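Local structure of packaging enzyme P4 (Pseudomonas phage phi6, 4BLO) at residues Ala123-Thr128 with Met229-Met234. The protein hydrolyses nucleoside triphosphates as a hexameric RecA-like motor that probably drives RNA packaging into the viral procapsid. Numbering follows the deposited sequence.
Sequences ALMGAT and MVVNPM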
loop_
_atom_site.group_PDB
_atom_site.type_symbol
_atom_site.label_atom_id
_atom_site.label_comp_id
_atom_site.label_asym_id
_atom_site.label_seq_id
_atom_site.Cartn_x
_atom_site.Cartn_y
_atom_site.Cartn_z
ATOM N N ALA L 123 -15.714 -26.814 -4.176
ATOM C CA ALA L 123 -15.803 -25.605 -3.359
ATOM C C ALA L 123 -17.239 -25.248 -3.073
ATOM O O ALA L 123 -18.007 -24.928 -3.976
ATOM C CB ALA L 123 -15.079 -24.435 -4.029
ATOM N N LEU L 124 -17.596 -25.312 -1.799
ATOM C CA LEU L 124 -18.940 -25.014 -1.339
ATOM C C LEU L 124 -18.995 -23.544 -0.943
ATOM O O LEU L 124 -18.556 -23.169 0.139
ATOM C CB LEU L 124 -19.336 -25.977 -0.196
ATOM C CG LEU L 124 -20.669 -25.849 0.524
ATOM C CD1 LEU L 124 -21.817 -26.173 -0.380
ATOM C CD2 LEU L 124 -20.670 -26.748 1.721
ATOM N N MET L 125 -19.519 -22.719 -1.882
ATOM C CA MET L 125 -19.679 -21.264 -1.827
ATOM C C MET L 125 -21.025 -20.825 -1.246
ATOM O O MET L 125 -21.981 -21.598 -1.215
ATOM C CB MET L 125 -19.551 -20.688 -3.250
ATOM C CG MET L 125 -18.124 -20.503 -3.710
ATOM S SD MET L 125 -17.896 -18.798 -4.229
ATOM C CE MET L 125 -16.250 -18.521 -3.693
ATOM N N GLY L 126 -21.083 -19.555 -0.870
ATOM C CA GLY L 126 -22.282 -18.911 -0.355
ATOM C C GLY L 126 -22.004 -17.762 0.578
ATOM O O GLY L 126 -20.997 -17.764 1.292
ATOM N N ALA L 127 -22.924 -16.776 0.613
ATOM C CA ALA L 127 -22.896 -15.627 1.524
ATOM C C ALA L 127 -23.049 -16.153 2.956
ATOM O O ALA L 127 -23.327 -17.339 3.109
ATOM C CB ALA L 127 -24.027 -14.664 1.178
ATOM N N THR L 128 -22.830 -15.341 4.000
ATOM C CA THR L 128 -22.982 -15.853 5.363
ATOM C C THR L 128 -24.432 -16.195 5.651
ATOM O O THR L 128 -25.330 -15.443 5.269
ATOM C CB THR L 128 -22.431 -14.892 6.414
ATOM O OG1 THR L 128 -22.825 -13.549 6.135
ATOM C CG2 THR L 128 -20.932 -15.000 6.559
ATOM N N MET L 229 -14.398 -28.316 0.238
ATOM C CA MET L 229 -13.981 -27.204 1.109
ATOM C C MET L 229 -15.026 -26.112 1.090
ATOM O O MET L 229 -15.422 -25.688 -0.000
ATOM C CB MET L 229 -12.616 -26.622 0.683
ATOM C CG MET L 229 -11.483 -27.607 0.777
ATOM S SD MET L 229 -9.869 -26.802 0.833
ATOM C CE MET L 229 -9.860 -25.966 -0.717
ATOM N N VAL L 230 -15.490 -25.651 2.277
ATOM C CA VAL L 230 -16.476 -24.563 2.289
ATOM C C VAL L 230 -15.687 -23.266 2.247
ATOM O O VAL L 230 -14.780 -23.054 3.062
ATOM C CB VAL L 230 -17.601 -24.592 3.366
ATOM C CG1 VAL L 230 -17.602 -25.871 4.173
ATOM C CG2 VAL L 230 -17.634 -23.344 4.250
ATOM N N VAL L 231 -15.964 -22.456 1.211
ATOM C CA VAL L 231 -15.237 -21.221 0.931
ATOM C C VAL L 231 -16.201 -20.011 1.101
ATOM O O VAL L 231 -17.169 -19.843 0.347
ATOM C CB VAL L 231 -14.474 -21.272 -0.444
ATOM C CG1 VAL L 231 -13.519 -22.457 -0.487
ATOM C CG2 VAL L 231 -15.411 -21.359 -1.635
ATOM N N ASN L 232 -15.971 -19.236 2.181
ATOM C CA ASN L 232 -16.789 -18.068 2.504
ATOM C C ASN L 232 -15.984 -16.804 2.160
ATOM O O ASN L 232 -15.028 -16.457 2.863
ATOM C CB ASN L 232 -17.258 -18.079 3.976
ATOM C CG ASN L 232 -18.419 -17.135 4.299
ATOM O OD1 ASN L 232 -18.479 -15.959 3.871
ATOM N ND2 ASN L 232 -19.343 -17.614 5.129
ATOM N N PRO L 233 -16.345 -16.107 1.065
ATOM C CA PRO L 233 -15.560 -14.921 0.670
ATOM C C PRO L 233 -16.095 -13.595 1.221
ATOM O O PRO L 233 -17.312 -13.394 1.288
ATOM C CB PRO L 233 -15.649 -14.948 -0.859
ATOM C CG PRO L 233 -16.935 -15.737 -1.167
ATOM C CD PRO L 233 -17.418 -16.403 0.090
ATOM N N MET L 234 -15.183 -12.681 1.620
ATOM C CA MET L 234 -15.589 -11.345 2.048
ATOM C C MET L 234 -15.814 -10.559 0.758
ATOM O O MET L 234 -14.901 -9.912 0.225
ATOM C CB MET L 234 -14.560 -10.689 2.984
ATOM C CG MET L 234 -14.725 -11.033 4.439
ATOM S SD MET L 234 -16.380 -10.740 5.126
ATOM C CE MET L 234 -16.955 -12.461 5.211
#
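L124 is gripped through its backbone by two residues of 229-234: its N donates to M229 O at 2.8 Å with a nearly straight N-H...O angle of 166°, and its O accepts a hydrogen bond from V231 N at 2.9 Å. Both bonds flank the L124-V230 bridge and define a parallel pairing, with the strand axes 26° apart. On one face, L124 CD2 lies alongside V230 CG1 at 4.0 Å, the two side chains pointing the same way. The other face carries A123, M125 and V231: V231 CG2 packs 3.9 Å from A123 CB and also meets M125 CG and CE. Bends at chi2 and chi3 carry M125 onward, bringing its CE to 3.8 Å from P233 CG. These are neighbouring central strands, 120-126 and 226-231, of the mixed sheet of a RecA-like P-loop ATPase, and 120-126 runs into the Walker A loop. From G126 on the backbones draw apart, G126 N lying 4.1 Å from V231 O; T128 CG2 still lies 4.0 Å from N232 CG, their side chains crossing at about a right angle. Further out, L136 of helix 132-140 packs on both L124 and V230, whereas V243 and V247 of helix 240-248 touch M125. G126 O accepts a hydrogen bond from K132 NZ, A127 O is hydrogen-bonded to S130 OG, and A127 itself touches the bound ADP.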